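Multicopper oxidase (Arthrobacter sp. FB24, PDB 3GDC) probably oxidises phenolic or similar substrates at copper sites and passes the electrons to molecular oxygen, as laccase-type multicopper oxidases do. Local coordinates at residues Ala15-Phe20 with Phe195-Lys200; Asp163-Val168 with Val205-Ile210; His191-Pro196 with Gly279-Phe284; Pro263-Phe268 with Phe283-Ala288. One frame throughout, in Å; residues are numbered along the deposited sequence.

Interaction 1. Residues Ala15-Phe20 with Phe195-Lys200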
loop_
_atom_site.group_PDB
_atom_site.type_symbol
_atom_site.label_atom_id
_atom_site.label_comp_id
_atom_site.label_asym_id
_atom_site.label_seq_id
_atom_site.Cartn_x
_atom_site.Cartn_y
_atom_site.Cartn_z
ATOM N N ALA A 15 0.248 29.314 -3.745
ATOM C CA ALA A 15 -1.111 29.777 -4.006
ATOM C C ALA A 15 -2.064 28.581 -4.132
ATOM O O ALA A 15 -3.152 28.565 -3.528
ATOM C CB ALA A 15 -1.140 30.621 -5.262
ATOM N N ILE A 16 -1.633 27.575 -4.887
ATOM C CA ILE A 16 -2.416 26.346 -5.099
ATOM C C ILE A 16 -2.761 25.667 -3.772
ATOM O O ILE A 16 -3.874 25.161 -3.581
ATOM C CB ILE A 16 -1.662 25.380 -6.048
ATOM C CG1 ILE A 16 -1.646 25.980 -7.460
ATOM C CG2 ILE A 16 -2.298 23.968 -6.038
ATOM C CD1 ILE A 16 -0.942 25.136 -8.510
ATOM N N LEU A 17 -1.798 25.684 -2.850
ATOM C CA LEU A 17 -1.931 25.055 -1.552
ATOM C C LEU A 17 -3.223 25.448 -0.821
ATOM O O LEU A 17 -3.838 24.616 -0.148
ATOM C CB LEU A 17 -0.709 25.405 -0.699
ATOM C CG LEU A 17 -0.474 24.770 0.658
ATOM C CD1 LEU A 17 -0.151 23.279 0.493
ATOM C CD2 LEU A 17 0.689 25.516 1.297
ATOM N N ARG A 18 -3.653 26.696 -0.980
ATOM C CA ARG A 18 -4.813 27.188 -0.242
ATOM C C ARG A 18 -5.946 27.744 -1.113
ATOM O O ARG A 18 -6.902 28.326 -0.598
ATOM C CB ARG A 18 -4.369 28.218 0.795
ATOM C CG ARG A 18 -3.511 27.632 1.908
ATOM C CD ARG A 18 -3.168 28.704 2.927
ATOM N NE ARG A 18 -2.376 28.183 4.042
ATOM C CZ ARG A 18 -1.049 28.205 4.107
ATOM N NH1 ARG A 18 -0.334 28.724 3.118
ATOM N NH2 ARG A 18 -0.438 27.707 5.176
ATOM N N ASP A 19 -5.857 27.517 -2.421
ATOM C CA ASP A 19 -6.860 28.018 -3.370
ATOM C C ASP A 19 -7.986 26.989 -3.591
ATOM O O ASP A 19 -7.903 26.147 -4.479
ATOM C CB ASP A 19 -6.172 28.388 -4.697
ATOM C CG ASP A 19 -7.119 29.032 -5.710
ATOM O OD1 ASP A 19 -8.321 29.197 -5.416
ATOM O OD2 ASP A 19 -6.639 29.384 -6.810
ATOM N N PHE A 20 -9.041 27.083 -2.787
ATOM C CA PHE A 20 -10.234 26.261 -2.965
ATOM C C PHE A 20 -11.240 27.041 -3.809
ATOM O O PHE A 20 -11.753 28.090 -3.390
ATOM C CB PHE A 20 -10.816 25.848 -1.611
ATOM C CG PHE A 20 -9.900 24.948 -0.824
ATOM C CD1 PHE A 20 -9.954 23.571 -0.992
ATOM C CD2 PHE A 20 -8.954 25.488 0.045
ATOM C CE1 PHE A 20 -9.095 22.732 -0.281
ATOM C CE2 PHE A 20 -8.082 24.664 0.754
ATOM C CZ PHE A 20 -8.155 23.284 0.592
ATOM N N PHE A 195 10.203 27.952 -0.063
ATOM C CA PHE A 195 9.040 28.664 0.434
ATOM C C PHE A 195 8.261 27.743 1.354
ATOM O O PHE A 195 7.249 27.174 0.955
ATOM C CB PHE A 195 8.186 29.166 -0.741
ATOM C CG PHE A 195 8.924 30.128 -1.620
ATOM C CD1 PHE A 195 9.030 31.468 -1.252
ATOM C CD2 PHE A 195 9.572 29.688 -2.772
ATOM C CE1 PHE A 195 9.746 32.362 -2.036
ATOM C CE2 PHE A 195 10.288 30.574 -3.562
ATOM C CZ PHE A 195 10.373 31.915 -3.194
ATOM N N PRO A 196 8.767 27.553 2.587
ATOM C CA PRO A 196 8.118 26.601 3.488
ATOM C C PRO A 196 6.641 26.911 3.733
ATOM O O PRO A 196 6.216 28.075 3.663
ATOM C CB PRO A 196 8.914 26.753 4.792
ATOM C CG PRO A 196 10.251 27.223 4.362
ATOM C CD PRO A 196 9.952 28.170 3.214
ATOM N N VAL A 197 5.869 25.865 4.016
ATOM C CA VAL A 197 4.450 26.018 4.349
ATOM C C VAL A 197 4.306 26.652 5.734
ATOM O O VAL A 197 4.673 26.045 6.737
ATOM C CB VAL A 197 3.731 24.656 4.337
ATOM C CG1 VAL A 197 2.236 24.837 4.600
ATOM C CG2 VAL A 197 3.951 23.947 3.009
ATOM N N LYS A 198 3.762 27.869 5.791
ATOM C CA LYS A 198 3.631 28.578 7.070
ATOM C C LYS A 198 2.375 28.171 7.838
ATOM O O LYS A 198 1.249 28.329 7.342
ATOM C CB LYS A 198 3.683 30.099 6.860
ATOM C CG LYS A 198 5.000 30.592 6.279
ATOM C CD LYS A 198 5.030 32.134 6.177
ATOM C CE LYS A 198 6.403 32.616 5.727
ATOM N NZ LYS A 198 6.528 34.117 5.742
ATOM N N VAL A 199 2.573 27.642 9.045
ATOM C CA VAL A 199 1.471 27.243 9.936
ATOM C C VAL A 199 1.721 27.779 11.357
ATOM O O VAL A 199 2.832 28.190 11.679
ATOM C CB VAL A 199 1.282 25.700 9.988
ATOM C CG1 VAL A 199 0.900 25.122 8.603
ATOM C CG2 VAL A 199 2.534 25.016 10.562
ATOM N N LYS A 200 0.692 27.764 12.197
ATOM C CA LYS A 200 0.814 28.276 13.562
ATOM C C LYS A 200 0.857 27.146 14.587
ATOM O O LYS A 200 0.087 26.198 14.499
ATOM C CB LYS A 200 -0.347 29.226 13.874
ATOM C CG LYS A 200 -0.311 30.521 13.086
ATOM C CD LYS A 200 -1.629 31.271 13.186
ATOM C CE LYS A 200 -1.802 32.201 11.992
ATOM N NZ LYS A 200 -3.087 32.940 12.040
HETATM O O HOH W 1 2.577 29.073 3.143
#
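Arg-18 and Lys-198 share a water molecule. The water oxygen accepts a hydrogen bond of 2.9 Å from Arg-18 NH1 and another of 3.1 Å from the backbone Lys-198 N. It lies in the guanidinium plane, at the edge of the group. Arg-18 NH2 also comes to 2.8 Å from the backbone Lys-198 O, obliquely to that plane. The Arg-18 chain runs straight from CG to NE, with chi2 at -177°, and this carries the guanidinium across to the strand. The strongest partner of the group lies elsewhere: Arg-18 NE forms a salt bridge with Asp-163. Two sides of the guanidinium are thus held, which should limit its rotation. Beside the guanidinium the contact is apolar. Leu-17 CD2 meets Val-197 CG1 at 3.7 Å and Val-197 CG2 at 4.0 Å, so one methyl rests against both branches of the valine. Leu-17 also packs on Phe-192 of helix 191-194 and on Met-167. Helix 13-18 therefore sits beside strand 197-200 and strand 163-172, which belong to different sheets; Leu-17 and Val-166 share a backbone hydrogen bond, and Val-197 bonds in the same way to Phe-283 and Glu-285 of strand 281-287.

Interaction 2. Residues Asp163-Val168 with Val205-Ile210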
loop_
_atom_site.group_PDB
_atom_site.type_symbol
_atom_site.label_atom_id
_atom_site.label_comp_id
_atom_site.label_asym_id
_atom_site.label_seq_id
_atom_site.Cartn_x
_atom_site.Cartn_y
_atom_site.Cartn_z
ATOM N N ASP A 163 -6.411 25.923 9.561
ATOM C CA ASP A 163 -5.666 26.114 8.311
ATOM C C ASP A 163 -5.900 24.902 7.413
ATOM O O ASP A 163 -5.401 23.819 7.694
ATOM C CB ASP A 163 -4.163 26.291 8.605
ATOM C CG ASP A 163 -3.357 26.779 7.392
ATOM O OD1 ASP A 163 -3.893 26.876 6.264
ATOM O OD2 ASP A 163 -2.150 27.075 7.576
ATOM N N GLU A 164 -6.669 25.081 6.347
ATOM C CA GLU A 164 -6.981 23.979 5.440
ATOM C C GLU A 164 -6.211 24.147 4.145
ATOM O O GLU A 164 -6.084 25.260 3.608
ATOM C CB GLU A 164 -8.483 23.918 5.162
ATOM C CG GLU A 164 -8.981 22.592 4.566
ATOM C CD GLU A 164 -10.473 22.410 4.781
ATOM O OE1 GLU A 164 -11.076 23.306 5.415
ATOM O OE2 GLU A 164 -11.045 21.388 4.339
ATOM N N MET A 165 -5.679 23.042 3.646
ATOM C CA MET A 165 -4.843 23.088 2.453
ATOM C C MET A 165 -4.987 21.832 1.597
ATOM O O MET A 165 -5.550 20.819 2.041
ATOM C CB MET A 165 -3.374 23.333 2.825
ATOM C CG MET A 165 -2.857 22.460 3.924
ATOM S SD MET A 165 -1.177 22.916 4.432
ATOM C CE MET A 165 -1.484 24.367 5.403
ATOM N N VAL A 166 -4.499 21.934 0.364
ATOM C CA VAL A 166 -4.508 20.832 -0.593
ATOM C C VAL A 166 -3.094 20.576 -1.116
ATOM O O VAL A 166 -2.350 21.503 -1.444
ATOM C CB VAL A 166 -5.540 21.042 -1.768
ATOM C CG1 VAL A 166 -5.291 22.336 -2.541
ATOM C CG2 VAL A 166 -5.571 19.836 -2.707
ATOM N N MET A 167 -2.742 19.297 -1.175
ATOM C CA MET A 167 -1.441 18.863 -1.673
ATOM C C MET A 167 -1.613 17.754 -2.701
ATOM O O MET A 167 -2.043 16.636 -2.365
ATOM C CB MET A 167 -0.570 18.369 -0.512
ATOM C CG MET A 167 -0.153 19.488 0.423
ATOM S SD MET A 167 1.073 18.912 1.607
ATOM C CE MET A 167 1.525 20.490 2.363
ATOM N N VAL A 168 -1.269 18.061 -3.948
ATOM C CA VAL A 168 -1.340 17.081 -5.024
ATOM C C VAL A 168 0.087 16.626 -5.366
ATOM O O VAL A 168 0.947 17.439 -5.742
ATOM C CB VAL A 168 -2.049 17.630 -6.282
ATOM C CG1 VAL A 168 -2.121 16.554 -7.362
ATOM C CG2 VAL A 168 -3.463 18.168 -5.937
ATOM N N VAL A 205 -4.397 21.921 11.617
ATOM C CA VAL A 205 -4.069 21.947 10.193
ATOM C C VAL A 205 -4.728 20.732 9.529
ATOM O O VAL A 205 -4.595 19.619 10.024
ATOM C CB VAL A 205 -2.534 21.929 9.978
ATOM C CG1 VAL A 205 -2.188 21.802 8.480
ATOM C CG2 VAL A 205 -1.890 23.177 10.595
ATOM N N ARG A 206 -5.457 20.958 8.431
ATOM C CA ARG A 206 -6.146 19.896 7.713
ATOM C C ARG A 206 -5.654 19.901 6.264
ATOM O O ARG A 206 -5.801 20.894 5.546
ATOM C CB ARG A 206 -7.680 20.087 7.769
ATOM C CG ARG A 206 -8.490 19.083 6.961
ATOM C CD ARG A 206 -10.011 19.203 7.214
ATOM N NE ARG A 206 -10.337 18.906 8.610
ATOM C CZ ARG A 206 -11.241 19.564 9.341
ATOM N NH1 ARG A 206 -11.933 20.559 8.812
ATOM N NH2 ARG A 206 -11.442 19.218 10.611
ATOM N N ILE A 207 -5.068 18.789 5.848
ATOM C CA ILE A 207 -4.496 18.685 4.514
ATOM C C ILE A 207 -5.272 17.659 3.694
ATOM O O ILE A 207 -5.450 16.521 4.122
ATOM C CB ILE A 207 -3.002 18.247 4.577
ATOM C CG1 ILE A 207 -2.190 19.183 5.479
ATOM C CG2 ILE A 207 -2.401 18.171 3.155
ATOM C CD1 ILE A 207 -0.786 18.632 5.837
ATOM N N HIS A 208 -5.702 18.062 2.505
ATOM C CA HIS A 208 -6.249 17.124 1.537
ATOM C C HIS A 208 -5.109 16.653 0.639
ATOM O O HIS A 208 -4.642 17.405 -0.210
ATOM C CB HIS A 208 -7.338 17.805 0.710
ATOM C CG HIS A 208 -8.462 18.307 1.551
ATOM N ND1 HIS A 208 -9.539 17.524 1.899
ATOM C CD2 HIS A 208 -8.638 19.496 2.174
ATOM C CE1 HIS A 208 -10.349 18.219 2.678
ATOM N NE2 HIS A 208 -9.820 19.414 2.870
ATOM N N LEU A 209 -4.691 15.403 0.818
ATOM C CA LEU A 209 -3.525 14.869 0.092
ATOM C C LEU A 209 -3.967 13.914 -0.990
ATOM O O LEU A 209 -4.630 12.920 -0.693
ATOM C CB LEU A 209 -2.596 14.123 1.061
ATOM C CG LEU A 209 -1.345 13.509 0.426
ATOM C CD1 LEU A 209 -0.368 14.608 0.077
ATOM C CD2 LEU A 209 -0.728 12.525 1.414
ATOM N N ILE A 210 -3.583 14.208 -2.228
ATOM C CA ILE A 210 -4.043 13.456 -3.388
ATOM C C ILE A 210 -2.865 12.976 -4.203
ATOM O O ILE A 210 -2.005 13.774 -4.571
ATOM C CB ILE A 210 -4.925 14.339 -4.299
ATOM C CG1 ILE A 210 -6.116 14.865 -3.508
ATOM C CG2 ILE A 210 -5.361 13.574 -5.548
ATOM C CD1 ILE A 210 -6.690 16.150 -4.054
#
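Glu-164 OE2 accepts a hydrogen bond from His-208 NE2 over 2.7 Å, nearly straight at 175°. The carboxylate uses its anti lone pair, and OE2 lies in the plane of the imidazole. The two flat groups are nearly coplanar, with planes 20° apart. Glu-164 gets there by reaching along the sheet: CG is anti to the backbone N (chi1 -163°) and the chain stays extended beyond it. Beside it, Arg-206 points the same way. Its CD lies 3.8 Å from Glu-164 OE2, but Arg-206 NH1 is 4.5 Å from Glu-164 OE1, too far for a salt bridge. The guanidinium is instead held by Glu-257 and the backbone of Pro-159, while His-208 ND1 bonds to Thr-128. Without the carboxylate, as with an alanine here, His-208 NE2 would probably lose its acceptor and the ring be less firmly set, hanging on Thr-128.

On the other face, past Asp-163 at its start, Met-165, Met-167, Val-205, Ile-207 and Leu-209 pack as apolar side chains. Met-165 CG lies 3.7 Å from Ile-207 CG1, and Met-167 CG 3.8 Å from Ile-207 CG2. Backbone hydrogen bonds hold the strands in register, among them Met-167 N to His-208 O at 2.8 Å and His-208 N to Met-165 O, also 2.8 Å. Met-165 and Met-167 also meet Leu-17 of helix 13-18. This is a regular parallel strand pair in a mixed sheet of a cupredoxin-like beta sandwich, and Thr-128 ties it to a strand of the other copper domain.

Interaction 3. Residues His191-Pro196 with Gly279-Phe284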
loop_
_atom_site.group_PDB
_atom_site.type_symbol
_atom_site.label_atom_id
_atom_site.label_comp_id
_atom_site.label_asym_id
_atom_site.label_seq_id
_atom_site.Cartn_x
_atom_site.Cartn_y
_atom_site.Cartn_z
ATOM N N HIS A 191 9.811 23.387 -4.391
ATOM C CA HIS A 191 9.262 24.713 -4.078
ATOM C C HIS A 191 9.160 24.982 -2.573
ATOM O O HIS A 191 9.510 26.087 -2.106
ATOM C CB HIS A 191 7.904 24.927 -4.765
ATOM C CG HIS A 191 7.191 26.171 -4.330
ATOM N ND1 HIS A 191 7.435 27.406 -4.895
ATOM C CD2 HIS A 191 6.238 26.370 -3.388
ATOM C CE1 HIS A 191 6.663 28.310 -4.317
ATOM N NE2 HIS A 191 5.924 27.706 -3.404
ATOM N N PHE A 192 8.685 23.993 -1.814
ATOM C CA PHE A 192 8.454 24.189 -0.378
ATOM C C PHE A 192 9.733 24.050 0.469
ATOM O O PHE A 192 9.702 24.202 1.691
ATOM C CB PHE A 192 7.309 23.296 0.129
ATOM C CG PHE A 192 5.982 23.607 -0.517
ATOM C CD1 PHE A 192 5.284 24.774 -0.177
ATOM C CD2 PHE A 192 5.450 22.764 -1.490
ATOM C CE1 PHE A 192 4.056 25.088 -0.777
ATOM C CE2 PHE A 192 4.205 23.063 -2.102
ATOM C CZ PHE A 192 3.513 24.232 -1.742
ATOM N N MET A 193 10.851 23.789 -0.200
ATOM C CA MET A 193 12.170 23.933 0.438
ATOM C C MET A 193 12.493 25.416 0.540
ATOM O O MET A 193 12.981 25.889 1.575
ATOM C CB MET A 193 13.268 23.227 -0.357
ATOM C CG MET A 193 13.144 21.708 -0.455
ATOM S SD MET A 193 13.388 20.878 1.126
ATOM C CE MET A 193 15.171 21.077 1.343
ATOM N N ASP A 194 12.209 26.142 -0.537
ATOM C CA ASP A 194 12.516 27.577 -0.623
ATOM C C ASP A 194 11.442 28.444 -0.010
ATOM O O ASP A 194 11.728 29.548 0.481
ATOM C CB ASP A 194 12.738 27.984 -2.079
ATOM C CG ASP A 194 13.982 27.369 -2.660
ATOM O OD1 ASP A 194 14.932 27.118 -1.884
ATOM O OD2 ASP A 194 14.019 27.138 -3.889
ATOM N N PHE A 195 10.203 27.952 -0.063
ATOM C CA PHE A 195 9.040 28.664 0.434
ATOM C C PHE A 195 8.261 27.743 1.354
ATOM O O PHE A 195 7.249 27.174 0.955
ATOM C CB PHE A 195 8.186 29.166 -0.741
ATOM C CG PHE A 195 8.924 30.128 -1.620
ATOM C CD1 PHE A 195 9.030 31.468 -1.252
ATOM C CD2 PHE A 195 9.572 29.688 -2.772
ATOM C CE1 PHE A 195 9.746 32.362 -2.036
ATOM C CE2 PHE A 195 10.288 30.574 -3.562
ATOM C CZ PHE A 195 10.373 31.915 -3.194
ATOM N N PRO A 196 8.767 27.553 2.587
ATOM C CA PRO A 196 8.118 26.601 3.488
ATOM C C PRO A 196 6.641 26.911 3.733
ATOM O O PRO A 196 6.216 28.075 3.663
ATOM C CB PRO A 196 8.914 26.753 4.792
ATOM C CG PRO A 196 10.251 27.223 4.362
ATOM C CD PRO A 196 9.952 28.170 3.214
ATOM N N GLY A 279 12.551 16.048 -6.018
ATOM C CA GLY A 279 11.698 17.222 -5.903
ATOM C C GLY A 279 10.559 17.163 -4.911
ATOM O O GLY A 279 10.007 18.200 -4.546
ATOM N N TRP A 280 10.199 15.962 -4.470
ATOM C CA TRP A 280 9.093 15.799 -3.524
ATOM C C TRP A 280 9.633 15.909 -2.083
ATOM O O TRP A 280 9.695 14.943 -1.325
ATOM C CB TRP A 280 8.293 14.521 -3.868
ATOM C CG TRP A 280 7.129 14.085 -2.972
ATOM C CD1 TRP A 280 6.434 12.906 -3.098
ATOM C CD2 TRP A 280 6.558 14.760 -1.835
ATOM N NE1 TRP A 280 5.483 12.805 -2.122
ATOM C CE2 TRP A 280 5.531 13.923 -1.330
ATOM C CE3 TRP A 280 6.808 15.984 -1.191
ATOM C CZ2 TRP A 280 4.760 14.266 -0.219
ATOM C CZ3 TRP A 280 6.040 16.326 -0.084
ATOM C CH2 TRP A 280 5.030 15.466 0.396
ATOM N N MET A 281 10.054 17.127 -1.738
ATOM C CA MET A 281 10.448 17.475 -0.378
ATOM C C MET A 281 10.233 18.965 -0.116
ATOM O O MET A 281 10.347 19.787 -1.021
ATOM C CB MET A 281 11.905 17.062 -0.085
ATOM C CG MET A 281 12.963 17.763 -0.891
ATOM S SD MET A 281 14.673 17.320 -0.412
ATOM C CE MET A 281 14.580 17.339 1.348
ATOM N N GLY A 282 9.896 19.287 1.125
ATOM C CA GLY A 282 9.730 20.672 1.554
ATOM C C GLY A 282 9.809 20.786 3.066
ATOM O O GLY A 282 10.174 19.825 3.752
ATOM N N PHE A 283 9.477 21.971 3.574
ATOM C CA PHE A 283 9.400 22.221 5.008
ATOM C C PHE A 283 8.068 22.841 5.381
ATOM O O PHE A 283 7.505 23.624 4.603
ATOM C CB PHE A 283 10.458 23.235 5.442
ATOM C CG PHE A 283 11.863 22.747 5.319
ATOM C CD1 PHE A 283 12.385 21.850 6.249
ATOM C CD2 PHE A 283 12.677 23.213 4.292
ATOM C CE1 PHE A 283 13.708 21.402 6.143
ATOM C CE2 PHE A 283 13.997 22.777 4.181
ATOM C CZ PHE A 283 14.508 21.869 5.103
ATOM N N PHE A 284 7.602 22.510 6.582
ATOM C CA PHE A 284 6.664 23.370 7.312
ATOM C C PHE A 284 7.483 24.324 8.168
ATOM O O PHE A 284 8.494 23.930 8.759
ATOM C CB PHE A 284 5.757 22.564 8.232
ATOM C CG PHE A 284 4.661 21.841 7.519
ATOM C CD1 PHE A 284 3.410 22.431 7.356
ATOM C CD2 PHE A 284 4.880 20.562 7.007
ATOM C CE1 PHE A 284 2.396 21.744 6.682
ATOM C CE2 PHE A 284 3.863 19.872 6.339
ATOM C CZ PHE A 284 2.623 20.469 6.185
HETATM O O HOH W 2 8.361 21.205 -2.488
#
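Met-193 lies across the start of strand 281-287 and touches Met-281, Gly-282 and Phe-283. From CB the chain turns beside the backbone N, with chi1 at -65°, and bends again at chi2 and chi3 so that it folds back over the strand. Met-193 CG meets the backbone Met-281 O at 3.4 Å. Met-193 SD sits 3.7 Å from Gly-282 CA and as far from the side-chain Met-281 CG. Met-193 SD also approaches the Phe-283 ring, at 4.3 Å from the centroid and 39° off the normal, an oblique Met-aromatic contact. The terminal Met-193 CE reaches Phe-283 CE2 at 3.5 Å and comes near Met-281 CE.

Helix 191-194 thus packs on the strand that precedes the C terminus, within the cupredoxin-like domain. Phe-283 N gives a hydrogen bond of 2.9 Å to Phe-192 O, with the donor well above the carbonyl plane. A water bridges Phe-192 N and Met-281 O. Gly-282 has no side chain, and its CA sits against Phe-192 CB at 3.8 Å. Further along, Pro-196 lies side by side with Phe-283, with Pro-196 CB 3.9 Å from Phe-283 CB.

The Phe-192 ring itself turns away, with His-191 CD2 over the centre of one face, and packs on Leu-17 of helix 13-18. Phe-283 also packs on Ile-106 of a second subunit, and the Met-281 side chain is about 7 Å from a bound copper ion.

Interaction 4. Residues Pro263-Phe268 with Phe283-Ala288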
loop_
_atom_site.group_PDB
_atom_site.type_symbol
_atom_site.label_atom_id
_atom_site.label_comp_id
_atom_site.label_asym_id
_atom_site.label_seq_id
_atom_site.Cartn_x
_atom_site.Cartn_y
_atom_site.Cartn_z
ATOM N N PRO A 263 7.469 25.192 17.638
ATOM C CA PRO A 263 7.820 26.089 16.537
ATOM C C PRO A 263 9.076 25.606 15.824
ATOM O O PRO A 263 9.804 24.773 16.372
ATOM C CB PRO A 263 8.081 27.422 17.246
ATOM C CG PRO A 263 8.532 27.027 18.613
ATOM C CD PRO A 263 7.757 25.794 18.954
ATOM N N GLY A 264 9.318 26.110 14.616
ATOM C CA GLY A 264 10.519 25.764 13.854
ATOM C C GLY A 264 10.245 25.115 12.510
ATOM O O GLY A 264 9.094 25.065 12.061
ATOM N N LYS A 265 11.309 24.625 11.873
ATOM C CA LYS A 265 11.237 23.994 10.555
ATOM C C LYS A 265 11.136 22.477 10.656
ATOM O O LYS A 265 11.977 21.830 11.296
ATOM C CB LYS A 265 12.481 24.331 9.735
ATOM C CG LYS A 265 12.395 25.570 8.885
ATOM C CD LYS A 265 13.568 25.576 7.921
ATOM C CE LYS A 265 13.548 26.775 6.999
ATOM N NZ LYS A 265 14.541 26.584 5.899
ATOM N N PHE A 266 10.116 21.913 10.008
ATOM C CA PHE A 266 9.898 20.471 9.990
ATOM C C PHE A 266 9.756 19.978 8.560
ATOM O O PHE A 266 8.834 20.379 7.843
ATOM C CB PHE A 266 8.673 20.117 10.832
ATOM C CG PHE A 266 8.839 20.462 12.283
ATOM C CD1 PHE A 266 9.425 19.552 13.155
ATOM C CD2 PHE A 266 8.458 21.712 12.767
ATOM C CE1 PHE A 266 9.602 19.858 14.503
ATOM C CE2 PHE A 266 8.637 22.047 14.122
ATOM C CZ PHE A 266 9.206 21.112 14.992
ATOM N N MET A 267 10.694 19.137 8.139
ATOM C CA MET A 267 10.685 18.610 6.775
ATOM C C MET A 267 9.460 17.720 6.522
ATOM O O MET A 267 8.966 17.039 7.424
ATOM C CB MET A 267 11.970 17.833 6.496
ATOM C CG MET A 267 12.220 17.531 5.029
ATOM S SD MET A 267 13.809 16.707 4.811
ATOM C CE MET A 267 14.902 18.116 4.823
ATOM N N PHE A 268 8.949 17.772 5.298
ATOM C CA PHE A 268 7.966 16.791 4.845
ATOM C C PHE A 268 8.347 16.347 3.443
ATOM O O PHE A 268 8.843 17.151 2.636
ATOM C CB PHE A 268 6.517 17.300 4.957
ATOM C CG PHE A 268 6.143 18.356 3.956
ATOM C CD1 PHE A 268 5.312 18.043 2.872
ATOM C CD2 PHE A 268 6.582 19.666 4.110
ATOM C CE1 PHE A 268 4.965 19.030 1.932
ATOM C CE2 PHE A 268 6.236 20.648 3.193
ATOM C CZ PHE A 268 5.419 20.330 2.098
ATOM N N PHE A 283 9.477 21.971 3.574
ATOM C CA PHE A 283 9.400 22.221 5.008
ATOM C C PHE A 283 8.068 22.841 5.381
ATOM O O PHE A 283 7.505 23.624 4.603
ATOM C CB PHE A 283 10.458 23.235 5.442
ATOM C CG PHE A 283 11.863 22.747 5.319
ATOM C CD1 PHE A 283 12.385 21.850 6.249
ATOM C CD2 PHE A 283 12.677 23.213 4.292
ATOM C CE1 PHE A 283 13.708 21.402 6.143
ATOM C CE2 PHE A 283 13.997 22.777 4.181
ATOM C CZ PHE A 283 14.508 21.869 5.103
ATOM N N PHE A 284 7.602 22.510 6.582
ATOM C CA PHE A 284 6.664 23.370 7.312
ATOM C C PHE A 284 7.483 24.324 8.168
ATOM O O PHE A 284 8.494 23.930 8.759
ATOM C CB PHE A 284 5.757 22.564 8.232
ATOM C CG PHE A 284 4.661 21.841 7.519
ATOM C CD1 PHE A 284 3.410 22.431 7.356
ATOM C CD2 PHE A 284 4.880 20.562 7.007
ATOM C CE1 PHE A 284 2.396 21.744 6.682
ATOM C CE2 PHE A 284 3.863 19.872 6.339
ATOM C CZ PHE A 284 2.623 20.469 6.185
ATOM N N GLU A 285 7.056 25.580 8.206
ATOM C CA GLU A 285 7.627 26.570 9.119
ATOM C C GLU A 285 6.560 26.920 10.155
ATOM O O GLU A 285 5.547 27.550 9.832
ATOM C CB GLU A 285 8.082 27.808 8.347
ATOM C CG GLU A 285 8.712 28.895 9.230
ATOM C CD GLU A 285 10.086 28.512 9.733
ATOM O OE1 GLU A 285 11.030 28.473 8.911
ATOM O OE2 GLU A 285 10.229 28.255 10.954
ATOM N N VAL A 286 6.776 26.479 11.390
ATOM C CA VAL A 286 5.786 26.615 12.453
ATOM C C VAL A 286 6.143 27.836 13.291
ATOM O O VAL A 286 7.227 27.896 13.873
ATOM C CB VAL A 286 5.730 25.362 13.361
ATOM C CG1 VAL A 286 4.587 25.470 14.379
ATOM C CG2 VAL A 286 5.586 24.086 12.536
ATOM N N SER A 287 5.240 28.808 13.327
ATOM C CA SER A 287 5.451 30.026 14.102
ATOM C C SER A 287 4.896 29.843 15.506
ATOM O O SER A 287 3.883 29.171 15.693
ATOM C CB SER A 287 4.795 31.221 13.408
ATOM O OG SER A 287 3.394 31.037 13.307
ATOM N N ALA A 288 5.561 30.452 16.491
ATOM C CA ALA A 288 5.213 30.299 17.911
ATOM C C ALA A 288 3.750 30.605 18.266
ATOM O O ALA A 288 3.186 31.618 17.842
ATOM C CB ALA A 288 6.154 31.139 18.775
#
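Strands 264-268 and 283-287 run antiparallel, their axes at 157°, and four backbone hydrogen bonds join Gly-264 with Val-286 and Phe-266 with Phe-284. Phe-268 and Phe-284 meet on one face of the pair. Phe-268 CG sits between its backbone N and carbonyl carbon (chi1 72°), which brings the ring onto Phe-284. Phe-284 CE2 lies over one face of the Phe-268 ring, 3.5 Å from Phe-268 CD2. The ring planes are 51° apart, an oblique pairing. Replacing Phe-268 with an alanine is likely to open a gap beside Phe-284 and leave that ring freer to turn. On the other face, Lys-265 passes over the Phe-283 ring. Lys-265 CD is 4.3 Å from the centroid, a CH-pi contact, and Lys-265 NZ makes an off-centre cation-pi contact at 4.5 Å. Glu-285 OE1 lies against Lys-265 CG at 3.2 Å, while the charged ends stay apart. Met-267 CE meets Phe-283 CE1 at 3.7 Å, and Ile-106 of a second subunit packs on Lys-265. The Phe-268 and Phe-284 side is mainly apolar. Lys-265 and Glu-285 put charge on the other, which with Phe-266 also meets the second subunit, and there the Met-267 side chain is about 4 Å from a bound copper ion.

Overall arrangement
From the N terminus, interaction 1 closes the longest loop, bringing helix 13-18 to strand 197-200. Interaction 2 opens inside that loop at 163-168 and closes beyond it at 205-210, so the two cross; they touch at Leu-17 with Val-166 and Arg-18 with Asp-163. Interaction 3 starts at 191-196, inside the loop of interaction 2 and on the stretch where interaction 1 closes, and runs to 279-284, crossing interaction 2. Interaction 4 opens within the loop of interaction 3 and ends on the same strand, 281-287. Interactions 1, 3 and 4 thus meet on one sheet. Interaction 2 lies in the facing sheet, and Met-167 and Ile-207 pack against Phe-284 between them.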